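Local coordinates for undecaprenyl pyrophosphate synthase (Campylobacter jejuni, PDB 3UGS), which probably catalyses the condensation of isopentenyl diphosphate with allylic pyrophosphates to build terpenoids, including undecaprenyl diphosphate, at residues 137-142 and 162-167; 91-96 and 123-128; 158-163 and 185-190. All blocks are in the same frame, centred on the assembly; numbering follows the deposited sequence.

From the N terminus, contact 2 closes first: the chain leaves strand 94-99, climbs helix 107-120 and returns in strand 126-134, so two neighbouring parallel strands meet at their starts. Strand 126-134 runs on almost directly into helix 136-149, where contact 1 opens. Contact 1 closes a loop through helix 156-161 to the connection at 162-167. Before it is complete contact 3 has opened at 158-163, to close at 185-190; the two overlap without nesting and share Asn162 and Leu163. They also touch, through Gln188, which bonds to Glu139 and to Leu165 O. Contact 2 thus joins the edge strand of this chain's sheet to its neighbour, while contacts 1 and 3 bind helices and loops beside the second subunit.

Contact 1. Residues 137-142 and 162-167; sequences RDEIIR and NLDLPL
Glu139 reaches from helix 136-149 into the bend at Leu163-Leu165. From CB the chain runs out extended, with CG anti to the backbone N (chi1 -169°). CG faces both Asp164 N and the CD2 methyl of Leu163, the latter 3.8 Å away. The carboxyl carbon CD lies 3.6 Å from that same Leu163 CD2, the two side chains crossing at about a right angle. At the tip the oxygens part company: OE1 turns to Tyr134 OH and to Gln188 NE2, whereas OE2 accepts a hydrogen bond from Leu165 N at 3.0 Å, met nearly along its C-O axis. The buried carboxylate is therefore held at both oxygens, which fixes its rotation.

One turn further along the helix, Arg142 grips Asp164 end-on. NH1 bonds to Asp164 OD2 at 2.6 Å and NH2 to Asp164 OD1 at 2.9 Å, but the guanidinium and carboxylate planes are turned 39° apart, so the pair is not coplanar. A bend at chi3 (-77°) brings the guanidinium round to Asp138, whose OD2 lies 2.8 Å from Arg142 NE. Asp164 has further partners in Arg146 and in the backbone N of Gly100; such company would be expected to favour its charged form. The whole is a salt-bridge network, Asp138-Arg142-Asp164, beside a buried carboxylate that holds the loop leading to strand 171-175 against a helix of the cis-prenyltransferase fold.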
ATOM      1  N   ARG A 137       5.331   8.029  -2.022  1.00 18.92           N
ATOM      2  CA  ARG A 137       5.508   8.954  -0.902  1.00 19.84           C
ATOM      3  C   ARG A 137       5.742  10.372  -1.444  1.00 20.21           C
ATOM      4  O   ARG A 137       5.175  11.337  -0.988  1.00 21.37           O
ATOM      5  CB  ARG A 137       6.648   8.532   0.028  1.00 20.13           C
ATOM      6  CG  ARG A 137       6.278   7.426   1.006  1.00 19.56           C
ATOM      7  CD  ARG A 137       7.502   6.971   1.794  1.00 19.56           C
ATOM      8  NE  ARG A 137       7.229   5.864   2.736  1.00 19.93           N
ATOM      9  CZ  ARG A 137       8.014   5.552   3.767  1.00 17.99           C
ATOM     10  NH1 ARG A 137       9.096   6.251   3.989  1.00 17.75           N
ATOM     11  NH2 ARG A 137       7.729   4.531   4.563  1.00 18.65           N
ATOM     12  N   ASP A 138       6.579  10.438  -2.449  1.00 20.69           N
ATOM     13  CA  ASP A 138       6.925  11.694  -3.147  1.00 20.66           C
ATOM     14  C   ASP A 138       5.697  12.240  -3.843  1.00 20.82           C
ATOM     15  O   ASP A 138       5.411  13.402  -3.784  1.00 21.96           O
ATOM     16  CB  ASP A 138       8.091  11.453  -4.146  1.00 23.00           C
ATOM     17  CG  ASP A 138       8.367  12.654  -5.087  1.00 24.94           C
ATOM     18  OD1 ASP A 138       9.003  13.612  -4.656  1.00 26.20           O
ATOM     19  OD2 ASP A 138       8.000  12.623  -6.289  1.00 26.24           O
ATOM     20  N   GLU A 139       4.956  11.379  -4.524  1.00 22.16           N
ATOM     21  CA  GLU A 139       3.710  11.811  -5.208  1.00 21.27           C
ATOM     22  C   GLU A 139       2.767  12.444  -4.172  1.00 21.04           C
ATOM     23  O   GLU A 139       2.199  13.536  -4.328  1.00 21.03           O
ATOM     24  CB  GLU A 139       3.024  10.657  -5.895  1.00 22.22           C
ATOM     25  CG  GLU A 139       1.887  11.102  -6.833  1.00 22.87           C
ATOM     26  CD  GLU A 139       0.902   9.971  -7.192  1.00 24.81           C
ATOM     27  OE1 GLU A 139       0.961   8.835  -6.585  1.00 24.40           O
ATOM     28  OE2 GLU A 139       0.035  10.232  -8.080  1.00 25.26           O
ATOM     29  N   ILE A 140       2.658  11.755  -3.057  1.00 20.14           N
ATOM     30  CA  ILE A 140       1.783  12.214  -1.951  1.00 19.50           C
ATOM     31  C   ILE A 140       2.181  13.606  -1.418  1.00 20.16           C
ATOM     32  O   ILE A 140       1.345  14.479  -1.168  1.00 19.05           O
ATOM     33  CB  ILE A 140       1.709  11.212  -0.799  1.00 18.36           C
ATOM     34  CG1 ILE A 140       0.972   9.937  -1.259  1.00 17.63           C
ATOM     35  CG2 ILE A 140       1.000  11.824   0.411  1.00 15.35           C
ATOM     36  CD1 ILE A 140       0.910   8.857  -0.200  1.00 16.46           C
ATOM     37  N   ILE A 141       3.475  13.803  -1.265  1.00 21.61           N
ATOM     38  CA  ILE A 141       4.031  15.116  -0.797  1.00 21.22           C
ATOM     39  C   ILE A 141       3.753  16.211  -1.809  1.00 21.06           C
ATOM     40  O   ILE A 141       3.335  17.298  -1.484  1.00 23.68           O
ATOM     41  CB  ILE A 141       5.545  15.074  -0.486  1.00 21.67           C
ATOM     42  CG1 ILE A 141       5.762  14.984   1.032  1.00 23.01           C
ATOM     43  CG2 ILE A 141       6.192  16.429  -0.804  1.00 22.23           C
ATOM     44  CD1 ILE A 141       5.352  13.731   1.734  1.00 23.14           C
ATOM     45  N   ARG A 142       3.970  15.877  -3.057  1.00 21.34           N
ATOM     46  CA  ARG A 142       3.742  16.798  -4.164  1.00 21.94           C
ATOM     47  C   ARG A 142       2.262  17.169  -4.273  1.00 21.78           C
ATOM     48  O   ARG A 142       1.889  18.284  -4.611  1.00 24.11           O
ATOM     49  CB  ARG A 142       4.286  16.248  -5.507  1.00 23.41           C
ATOM     50  CG  ARG A 142       5.823  16.103  -5.480  1.00 26.00           C
ATOM     51  CD  ARG A 142       6.530  15.948  -6.821  1.00 26.24           C
ATOM     52  NE  ARG A 142       6.336  14.571  -7.294  1.00 26.08           N
ATOM     53  CZ  ARG A 142       5.411  14.196  -8.160  1.00 25.37           C
ATOM     54  NH1 ARG A 142       5.261  12.904  -8.457  1.00 27.35           N
ATOM     55  NH2 ARG A 142       4.638  15.109  -8.726  1.00 25.15           N
ATOM     56  N   ASN A 162      -5.318  15.914  -6.478  1.00 20.73           N
ATOM     57  CA  ASN A 162      -4.051  16.569  -6.836  1.00 21.53           C
ATOM     58  C   ASN A 162      -2.860  15.638  -7.007  1.00 21.29           C
ATOM     59  O   ASN A 162      -1.731  16.081  -7.290  1.00 20.86           O
ATOM     60  CB  ASN A 162      -3.711  17.718  -5.881  1.00 22.39           C
ATOM     61  CG  ASN A 162      -4.558  18.953  -6.154  1.00 22.23           C
ATOM     62  OD1 ASN A 162      -4.257  19.711  -7.094  1.00 24.88           O
ATOM     63  ND2 ASN A 162      -5.633  19.145  -5.372  1.00 18.27           N
ATOM     64  N   LEU A 163      -3.127  14.352  -6.846  1.00 20.27           N
ATOM     65  CA  LEU A 163      -2.117  13.331  -7.148  1.00 19.27           C
ATOM     66  C   LEU A 163      -1.767  13.418  -8.629  1.00 19.59           C
ATOM     67  O   LEU A 163      -2.514  13.933  -9.420  1.00 18.08           O
ATOM     68  CB  LEU A 163      -2.563  11.928  -6.774  1.00 18.66           C
ATOM     69  CG  LEU A 163      -2.660  11.579  -5.292  1.00 17.43           C
ATOM     70  CD1 LEU A 163      -3.538  10.345  -5.141  1.00 16.88           C
ATOM     71  CD2 LEU A 163      -1.279  11.375  -4.684  1.00 17.16           C
ATOM     72  N   ASP A 164      -0.564  12.963  -8.975  1.00 21.42           N
ATOM     73  CA  ASP A 164      -0.165  12.828 -10.402  1.00 21.28           C
ATOM     74  C   ASP A 164      -1.208  11.961 -11.117  1.00 21.47           C
ATOM     75  O   ASP A 164      -1.483  12.138 -12.286  1.00 22.40           O
ATOM     76  CB  ASP A 164       1.175  12.129 -10.562  1.00 21.37           C
ATOM     77  CG  ASP A 164       2.351  13.037 -10.315  1.00 23.74           C
ATOM     78  OD1 ASP A 164       2.172  14.270 -10.090  1.00 23.97           O
ATOM     79  OD2 ASP A 164       3.492  12.505 -10.376  1.00 24.22           O
ATOM     80  N   LEU A 165      -1.734  10.992 -10.371  1.00 20.69           N
ATOM     81  CA  LEU A 165      -2.727  10.021 -10.863  1.00 20.27           C
ATOM     82  C   LEU A 165      -3.845   9.780  -9.857  1.00 20.48           C
ATOM     83  O   LEU A 165      -3.796   8.857  -9.060  1.00 20.11           O
ATOM     84  CB  LEU A 165      -2.062   8.697 -11.252  1.00 20.23           C
ATOM     85  CG  LEU A 165      -2.951   7.638 -11.910  1.00 19.85           C
ATOM     86  CD1 LEU A 165      -3.576   8.104 -13.209  1.00 18.62           C
ATOM     87  CD2 LEU A 165      -2.102   6.406 -12.120  1.00 18.40           C
ATOM     88  N   PRO A 166      -4.899  10.598  -9.936  1.00 21.84           N
ATOM     89  CA  PRO A 166      -6.005  10.560  -8.971  1.00 21.77           C
ATOM     90  C   PRO A 166      -6.800   9.264  -8.865  1.00 22.25           C
ATOM     91  O   PRO A 166      -7.462   9.007  -7.840  1.00 24.63           O
ATOM     92  CB  PRO A 166      -6.921  11.697  -9.464  1.00 21.00           C
ATOM     93  CG  PRO A 166      -6.025  12.622 -10.225  1.00 20.09           C
ATOM     94  CD  PRO A 166      -5.096  11.675 -10.932  1.00 20.22           C
ATOM     95  N   LEU A 167      -6.696   8.457  -9.893  1.00 21.84           N
ATOM     96  CA  LEU A 167      -7.555   7.254 -10.046  1.00 22.02           C
ATOM     97  C   LEU A 167      -7.176   6.082  -9.134  1.00 21.96           C
ATOM     98  O   LEU A 167      -6.048   5.575  -9.146  1.00 22.20           O
ATOM     99  CB  LEU A 167      -7.570   6.770 -11.500  1.00 22.28           C
ATOM    100  CG  LEU A 167      -8.664   5.734 -11.821  1.00 24.24           C
ATOM    101  CD1 LEU A 167     -10.082   6.258 -11.660  1.00 22.82           C
ATOM    102  CD2 LEU A 167      -8.469   5.235 -13.229  1.00 24.88           C
TER

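Contact 2. Residues 91-96 and 123-128; sequences KNNVRL and CDALCV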
ATOM      1  N   LYS A  91      -1.620   5.515 -33.395  1.00 46.98           N
ATOM      2  CA  LYS A  91      -2.307   4.823 -34.512  1.00 50.45           C
ATOM      3  C   LYS A  91      -3.152   3.662 -33.972  1.00 52.33           C
ATOM      4  O   LYS A  91      -3.983   3.083 -34.664  1.00 50.78           O
ATOM      5  CB  LYS A  91      -1.318   4.329 -35.565  1.00 52.33           C
ATOM      6  CG  LYS A  91      -0.726   2.971 -35.257  1.00 56.22           C
ATOM      7  CD  LYS A  91       0.620   2.758 -35.932  1.00 60.78           C
ATOM      8  CE  LYS A  91       0.438   2.374 -37.394  1.00 62.63           C
ATOM      9  NZ  LYS A  91       1.743   2.243 -38.101  1.00 66.99           N
ATOM     10  N   ASN A  92      -2.871   3.315 -32.724  1.00 51.26           N
ATOM     11  CA  ASN A  92      -3.700   2.347 -31.947  1.00 46.02           C
ATOM     12  C   ASN A  92      -4.600   3.010 -30.911  1.00 41.98           C
ATOM     13  O   ASN A  92      -5.308   2.353 -30.157  1.00 39.32           O
ATOM     14  CB  ASN A  92      -2.854   1.279 -31.295  1.00 47.11           C
ATOM     15  CG  ASN A  92      -2.516   0.145 -32.248  1.00 47.12           C
ATOM     16  OD1 ASN A  92      -3.406  -0.522 -32.776  1.00 47.19           O
ATOM     17  ND2 ASN A  92      -1.228  -0.073 -32.474  1.00 43.34           N
ATOM     18  N   ASN A  93      -4.567   4.334 -30.908  1.00 39.79           N
ATOM     19  CA  ASN A  93      -5.475   5.145 -30.044  1.00 40.03           C
ATOM     20  C   ASN A  93      -5.185   4.948 -28.535  1.00 36.96           C
ATOM     21  O   ASN A  93      -6.074   5.002 -27.690  1.00 35.01           O
ATOM     22  CB  ASN A  93      -6.935   4.773 -30.357  1.00 37.25           C
ATOM     23  CG  ASN A  93      -7.916   5.848 -29.939  1.00 36.42           C
ATOM     24  OD1 ASN A  93      -7.550   7.016 -29.886  1.00 38.53           O
ATOM     25  ND2 ASN A  93      -9.165   5.464 -29.620  1.00 32.05           N
ATOM     26  N   VAL A  94      -3.925   4.656 -28.259  1.00 35.48           N
ATOM     27  CA  VAL A  94      -3.402   4.525 -26.890  1.00 33.19           C
ATOM     28  C   VAL A  94      -2.732   5.827 -26.456  1.00 36.36           C
ATOM     29  O   VAL A  94      -1.853   6.360 -27.123  1.00 36.29           O
ATOM     30  CB  VAL A  94      -2.400   3.388 -26.727  1.00 32.91           C
ATOM     31  CG1 VAL A  94      -1.910   3.305 -25.289  1.00 32.96           C
ATOM     32  CG2 VAL A  94      -3.041   2.070 -27.120  1.00 33.35           C
ATOM     33  N   ARG A  95      -3.171   6.324 -25.313  1.00 36.32           N
ATOM     34  CA  ARG A  95      -2.565   7.513 -24.698  1.00 35.01           C
ATOM     35  C   ARG A  95      -1.452   7.107 -23.736  1.00 36.70           C
ATOM     36  O   ARG A  95      -1.546   6.104 -23.019  1.00 35.52           O
ATOM     37  CB  ARG A  95      -3.606   8.342 -23.953  1.00 35.95           C
ATOM     38  CG  ARG A  95      -3.149   9.743 -23.575  1.00 38.51           C
ATOM     39  CD  ARG A  95      -4.011  10.409 -22.514  1.00 38.28           C
ATOM     40  NE  ARG A  95      -3.603  11.793 -22.327  1.00 42.30           N
ATOM     41  CZ  ARG A  95      -3.823  12.527 -21.238  1.00 45.53           C
ATOM     42  NH1 ARG A  95      -4.485  12.029 -20.204  1.00 47.32           N
ATOM     43  NH2 ARG A  95      -3.361  13.774 -21.175  1.00 47.75           N
ATOM     44  N   LEU A  96      -0.388   7.889 -23.753  1.00 36.62           N
ATOM     45  CA  LEU A  96       0.702   7.749 -22.767  1.00 36.07           C
ATOM     46  C   LEU A  96       0.815   8.954 -21.839  1.00 37.53           C
ATOM     47  O   LEU A  96       0.882  10.097 -22.259  1.00 36.95           O
ATOM     48  CB  LEU A  96       2.062   7.492 -23.407  1.00 37.20           C
ATOM     49  CG  LEU A  96       3.194   7.348 -22.357  1.00 37.28           C
ATOM     50  CD1 LEU A  96       3.257   5.954 -21.746  1.00 34.42           C
ATOM     51  CD2 LEU A  96       4.553   7.700 -22.935  1.00 38.80           C
ATOM     52  N   CYS A 123      -5.709  10.353 -27.455  1.00 38.74           N
ATOM     53  CA  CYS A 123      -6.045   8.930 -27.668  1.00 39.26           C
ATOM     54  C   CYS A 123      -7.057   8.428 -26.626  1.00 37.45           C
ATOM     55  O   CYS A 123      -6.919   8.618 -25.444  1.00 39.62           O
ATOM     56  CB  CYS A 123      -4.808   8.041 -27.749  1.00 38.91           C
ATOM     57  SG  CYS A 123      -3.854   8.355 -29.248  1.00 39.12           S
ATOM     58  N   ASP A 124      -8.087   7.812 -27.152  1.00 36.71           N
ATOM     59  CA  ASP A 124      -9.347   7.461 -26.427  1.00 38.90           C
ATOM     60  C   ASP A 124      -9.431   6.065 -25.796  1.00 35.25           C
ATOM     61  O   ASP A 124     -10.204   5.824 -24.920  1.00 33.74           O
ATOM     62  CB  ASP A 124     -10.522   7.526 -27.458  1.00 39.80           C
ATOM     63  CG  ASP A 124     -11.659   8.391 -26.988  1.00 42.88           C
ATOM     64  OD1 ASP A 124     -11.724   8.665 -25.778  1.00 53.42           O
ATOM     65  OD2 ASP A 124     -12.483   8.819 -27.814  1.00 47.84           O
ATOM     66  N   ALA A 125      -8.714   5.125 -26.369  1.00 33.08           N
ATOM     67  CA  ALA A 125      -9.016   3.664 -26.194  1.00 32.56           C
ATOM     68  C   ALA A 125      -8.386   2.990 -24.963  1.00 34.14           C
ATOM     69  O   ALA A 125      -8.944   2.069 -24.362  1.00 34.17           O
ATOM     70  CB  ALA A 125      -8.597   2.889 -27.447  1.00 30.02           C
ATOM     71  N   LEU A 126      -7.175   3.431 -24.659  1.00 33.61           N
ATOM     72  CA  LEU A 126      -6.446   3.010 -23.470  1.00 30.85           C
ATOM     73  C   LEU A 126      -5.476   4.101 -23.066  1.00 33.49           C
ATOM     74  O   LEU A 126      -4.852   4.751 -23.929  1.00 35.24           O
ATOM     75  CB  LEU A 126      -5.679   1.711 -23.712  1.00 29.22           C
ATOM     76  CG  LEU A 126      -4.864   1.159 -22.559  1.00 27.36           C
ATOM     77  CD1 LEU A 126      -5.772   0.872 -21.376  1.00 27.74           C
ATOM     78  CD2 LEU A 126      -4.107  -0.089 -22.969  1.00 25.87           C
ATOM     79  N   CYS A 127      -5.343   4.265 -21.753  1.00 30.70           N
ATOM     80  CA  CYS A 127      -4.409   5.217 -21.174  1.00 30.05           C
ATOM     81  C   CYS A 127      -3.305   4.503 -20.370  1.00 30.12           C
ATOM     82  O   CYS A 127      -3.547   3.947 -19.328  1.00 28.29           O
ATOM     83  CB  CYS A 127      -5.119   6.240 -20.319  1.00 32.03           C
ATOM     84  SG  CYS A 127      -3.952   7.470 -19.653  1.00 39.33           S
ATOM     85  N   VAL A 128      -2.095   4.527 -20.917  1.00 29.16           N
ATOM     86  CA  VAL A 128      -0.930   3.926 -20.295  1.00 27.20           C
ATOM     87  C   VAL A 128      -0.177   4.944 -19.435  1.00 28.80           C
ATOM     88  O   VAL A 128       0.491   5.887 -19.918  1.00 29.67           O
ATOM     89  CB  VAL A 128       0.026   3.313 -21.304  1.00 28.57           C
ATOM     90  CG1 VAL A 128       1.260   2.775 -20.574  1.00 27.06           C
ATOM     91  CG2 VAL A 128      -0.669   2.220 -22.101  1.00 25.07           C
TER
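Asn93 and the turn at Cys123-Ala125 interlock just before strands 94-99 and 126-134 come together. With a left-handed backbone (phi 66°, psi 29°) and CG anti to the backbone N, Asn93 turns both its amide and its O to the 123-125 turn. The amide lies alongside the Asp124 side chain, pointing the same way, with ND2 against Asp124 CB and the Ala125 methyl. Its OD1 takes the N-H of Asp124 at 2.9 Å, the donor standing well above the carbonyl plane, while Asn93 O receives Ala125 N at 3.0 Å. On the other flank Cys123 is the bump: its CB presses on the peptide after Asn93, 3.2 Å from Asn93 C, and its SG rests near Val94 O.

Beyond this turn the strands run parallel in register, Val94 beside Leu126, Arg95 beside Cys127 and Leu96 beside Val128. Arg95 makes the two bonds within the paired strands: its N donates to Leu126 O and its O accepts from Val128 N, each 2.7 Å long. On the face carrying Val94, Leu96, Leu126 and Val128, the branched side chains mesh. Val128 fits between its two neighbours across the gap: its CG2 meets Val94 CG1 at 3.6 Å, and its CG1 meets Leu96 CD1 at 3.9 Å. Leu96 CD1 also abuts the carbonyl oxygen Val128 O, 3.3 Å away. Met43 of helix 34-48 and Phe89 pack over this face. On the reverse, the extended Arg95 chain passes Cys127, its CD 4.1 Å from Cys127 SG.

Thr120, at the end of helix 107-120, bonds to Leu96 N through its hydroxyl, on the side away from strand 126-134. The arrangement is a beta-alpha-beta crossover at the edge of the parallel sheet.

Contact 3. Residues 158-163 and 185-190; sequences NLTQNL and LLWQCS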
ATOM      1  N   ASN A 158      -9.224  16.395  -1.488  1.00 21.26           N
ATOM      2  CA  ASN A 158      -8.390  17.350  -2.190  1.00 22.30           C
ATOM      3  C   ASN A 158      -7.025  16.812  -2.547  1.00 22.20           C
ATOM      4  O   ASN A 158      -6.484  17.100  -3.585  1.00 21.95           O
ATOM      5  CB  ASN A 158      -8.268  18.662  -1.423  1.00 23.91           C
ATOM      6  CG  ASN A 158      -9.512  19.550  -1.584  1.00 23.72           C
ATOM      7  OD1 ASN A 158     -10.127  19.566  -2.638  1.00 26.06           O
ATOM      8  ND2 ASN A 158      -9.871  20.288  -0.541  1.00 22.31           N
ATOM      9  N   LEU A 159      -6.465  16.008  -1.664  1.00 22.02           N
ATOM     10  CA  LEU A 159      -5.157  15.419  -1.901  1.00 21.44           C
ATOM     11  C   LEU A 159      -5.253  14.393  -3.022  1.00 21.81           C
ATOM     12  O   LEU A 159      -4.437  14.332  -3.899  1.00 22.05           O
ATOM     13  CB  LEU A 159      -4.628  14.817  -0.620  1.00 23.27           C
ATOM     14  CG  LEU A 159      -3.360  13.960  -0.489  1.00 24.25           C
ATOM     15  CD1 LEU A 159      -3.391  12.666  -1.295  1.00 23.13           C
ATOM     16  CD2 LEU A 159      -2.151  14.787  -0.826  1.00 22.86           C
ATOM     17  N   THR A 160      -6.292  13.597  -2.991  1.00 21.45           N
ATOM     18  CA  THR A 160      -6.547  12.652  -4.075  1.00 20.98           C
ATOM     19  C   THR A 160      -6.535  13.326  -5.439  1.00 20.86           C
ATOM     20  O   THR A 160      -5.844  12.913  -6.355  1.00 19.90           O
ATOM     21  CB  THR A 160      -7.897  11.950  -3.850  1.00 19.99           C
ATOM     22  OG1 THR A 160      -7.830  11.280  -2.589  1.00 20.12           O
ATOM     23  CG2 THR A 160      -8.218  10.997  -4.912  1.00 17.52           C
ATOM     24  N   GLN A 161      -7.336  14.360  -5.555  1.00 22.53           N
ATOM     25  CA  GLN A 161      -7.543  15.059  -6.853  1.00 24.16           C
ATOM     26  C   GLN A 161      -6.272  15.768  -7.350  1.00 22.64           C
ATOM     27  O   GLN A 161      -6.184  16.197  -8.475  1.00 24.75           O
ATOM     28  CB  GLN A 161      -8.686  16.081  -6.806  1.00 25.68           C
ATOM     29  CG  GLN A 161     -10.053  15.446  -6.634  1.00 30.11           C
ATOM     30  CD  GLN A 161     -10.231  14.178  -7.499  1.00 37.56           C
ATOM     31  OE1 GLN A 161     -10.454  13.047  -6.959  1.00 38.35           O
ATOM     32  NE2 GLN A 161     -10.159  14.348  -8.854  1.00 34.96           N
ATOM     33  N   ASN A 162      -5.318  15.914  -6.478  1.00 20.73           N
ATOM     34  CA  ASN A 162      -4.051  16.569  -6.836  1.00 21.53           C
ATOM     35  C   ASN A 162      -2.860  15.638  -7.007  1.00 21.29           C
ATOM     36  O   ASN A 162      -1.731  16.081  -7.290  1.00 20.86           O
ATOM     37  CB  ASN A 162      -3.711  17.718  -5.881  1.00 22.39           C
ATOM     38  CG  ASN A 162      -4.558  18.953  -6.154  1.00 22.23           C
ATOM     39  OD1 ASN A 162      -4.257  19.711  -7.094  1.00 24.88           O
ATOM     40  ND2 ASN A 162      -5.633  19.145  -5.372  1.00 18.27           N
ATOM     41  N   LEU A 163      -3.127  14.352  -6.846  1.00 20.27           N
ATOM     42  CA  LEU A 163      -2.117  13.331  -7.148  1.00 19.27           C
ATOM     43  C   LEU A 163      -1.767  13.418  -8.629  1.00 19.59           C
ATOM     44  O   LEU A 163      -2.514  13.933  -9.420  1.00 18.08           O
ATOM     45  CB  LEU A 163      -2.563  11.928  -6.774  1.00 18.66           C
ATOM     46  CG  LEU A 163      -2.660  11.579  -5.292  1.00 17.43           C
ATOM     47  CD1 LEU A 163      -3.538  10.345  -5.141  1.00 16.88           C
ATOM     48  CD2 LEU A 163      -1.279  11.375  -4.684  1.00 17.16           C
ATOM     49  N   LEU A 185       2.232   3.591  -6.027  1.00 22.50           N
ATOM     50  CA  LEU A 185       0.802   3.994  -5.937  1.00 20.93           C
ATOM     51  C   LEU A 185       0.109   3.623  -4.602  1.00 21.39           C
ATOM     52  O   LEU A 185      -1.034   3.145  -4.521  1.00 21.55           O
ATOM     53  CB  LEU A 185       0.024   3.318  -7.044  1.00 20.89           C
ATOM     54  CG  LEU A 185       0.490   3.634  -8.480  1.00 21.61           C
ATOM     55  CD1 LEU A 185      -0.281   2.761  -9.466  1.00 20.10           C
ATOM     56  CD2 LEU A 185       0.359   5.137  -8.778  1.00 20.75           C
ATOM     57  N   LEU A 186       0.814   3.869  -3.529  1.00 20.87           N
ATOM     58  CA  LEU A 186       0.294   3.497  -2.184  1.00 19.52           C
ATOM     59  C   LEU A 186      -1.087   4.097  -1.870  1.00 18.96           C
ATOM     60  O   LEU A 186      -2.010   3.449  -1.365  1.00 19.12           O
ATOM     61  CB  LEU A 186       1.302   3.852  -1.111  1.00 18.75           C
ATOM     62  CG  LEU A 186       2.633   3.062  -1.246  1.00 19.50           C
ATOM     63  CD1 LEU A 186       3.727   3.600  -0.286  1.00 19.44           C
ATOM     64  CD2 LEU A 186       2.413   1.559  -1.050  1.00 17.77           C
ATOM     65  N   TRP A 187      -1.209   5.374  -2.129  1.00 18.76           N
ATOM     66  CA  TRP A 187      -2.463   6.080  -1.808  1.00 18.32           C
ATOM     67  C   TRP A 187      -3.648   5.491  -2.567  1.00 18.24           C
ATOM     68  O   TRP A 187      -4.710   5.162  -2.026  1.00 18.02           O
ATOM     69  CB  TRP A 187      -2.336   7.561  -2.096  1.00 18.86           C
ATOM     70  CG  TRP A 187      -3.570   8.358  -1.774  1.00 18.17           C
ATOM     71  CD1 TRP A 187      -4.727   8.458  -2.502  1.00 17.81           C
ATOM     72  CD2 TRP A 187      -3.770   9.211  -0.613  1.00 18.63           C
ATOM     73  NE1 TRP A 187      -5.602   9.293  -1.877  1.00 18.71           N
ATOM     74  CE2 TRP A 187      -5.069   9.786  -0.759  1.00 18.25           C
ATOM     75  CE3 TRP A 187      -2.985   9.570   0.477  1.00 18.30           C
ATOM     76  CZ2 TRP A 187      -5.567  10.656   0.148  1.00 19.71           C
ATOM     77  CZ3 TRP A 187      -3.495  10.411   1.397  1.00 19.01           C
ATOM     78  CH2 TRP A 187      -4.765  10.968   1.236  1.00 20.26           C
ATOM     79  N   GLN A 188      -3.419   5.350  -3.850  1.00 18.83           N
ATOM     80  CA  GLN A 188      -4.398   4.801  -4.804  1.00 18.03           C
ATOM     81  C   GLN A 188      -4.807   3.337  -4.481  1.00 18.81           C
ATOM     82  O   GLN A 188      -5.914   2.865  -4.773  1.00 17.10           O
ATOM     83  CB  GLN A 188      -3.879   4.906  -6.213  1.00 17.74           C
ATOM     84  CG  GLN A 188      -3.678   6.326  -6.726  1.00 17.35           C
ATOM     85  CD  GLN A 188      -2.238   6.815  -6.475  1.00 17.37           C
ATOM     86  OE1 GLN A 188      -1.517   6.226  -5.671  1.00 15.93           O
ATOM     87  NE2 GLN A 188      -1.815   7.881  -7.186  1.00 16.39           N
ATOM     88  N   CYS A 189      -3.898   2.651  -3.823  1.00 19.57           N
ATOM     89  CA  CYS A 189      -4.060   1.220  -3.548  1.00 20.86           C
ATOM     90  C   CYS A 189      -4.727   0.913  -2.215  1.00 21.82           C
ATOM     91  O   CYS A 189      -4.787  -0.230  -1.793  1.00 23.77           O
ATOM     92  CB  CYS A 189      -2.696   0.503  -3.622  1.00 22.39           C
ATOM     93  SG  CYS A 189      -2.134   0.154  -5.339  1.00 23.58           S
ATOM     94  N   SER A 190      -5.219   1.933  -1.535  1.00 22.17           N
ATOM     95  CA  SER A 190      -5.713   1.729  -0.156  1.00 23.35           C
ATOM     96  C   SER A 190      -6.639   0.530  -0.082  1.00 24.79           C
ATOM     97  O   SER A 190      -6.511  -0.323   0.812  1.00 24.73           O
ATOM     98  CB  SER A 190      -6.415   2.958   0.435  1.00 23.99           C
ATOM     99  OG  SER A 190      -7.404   3.428  -0.417  1.00 26.18           O
TER
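Trp187 points its indole at the last turn of helix 156-161, with three side chains placed around it. Trp187 CG is anti to the backbone N (chi1 -179°), which carries the ring across to Leu159, Thr160 and Leu163. Leu159 comes over one face: its CD1 methyl packs over the six-membered ring, a CH-pi arrangement modelled somewhat too tightly to be read in detail. Thr160 meets the indole at the edge, its side chain at about a right angle to that of Trp187. Its OG1, 19° out of the ring plane, accepts a bent hydrogen bond from Trp187 NE1 at 3.1 Å, and also bonds to Glu156 O one turn back in the helix. Leu163 approaches obliquely, its CD1 3.5 Å from Trp187 CD1. The same methyl lies 3.6 Å from Gln188 NE2, the two side chains arriving from opposite directions; that amide nitrogen is bonded to Leu165 O.

At the subunit boundary, Ile140 of the second subunit packs against Trp187, and Arg137 of that subunit bonds to Trp187 O. Chemically, the contact is chiefly apolar, with the one polar atom of the buried indole paired to a threonine hydroxyl that is itself bonded to its helix, which probably limits how the ring can turn.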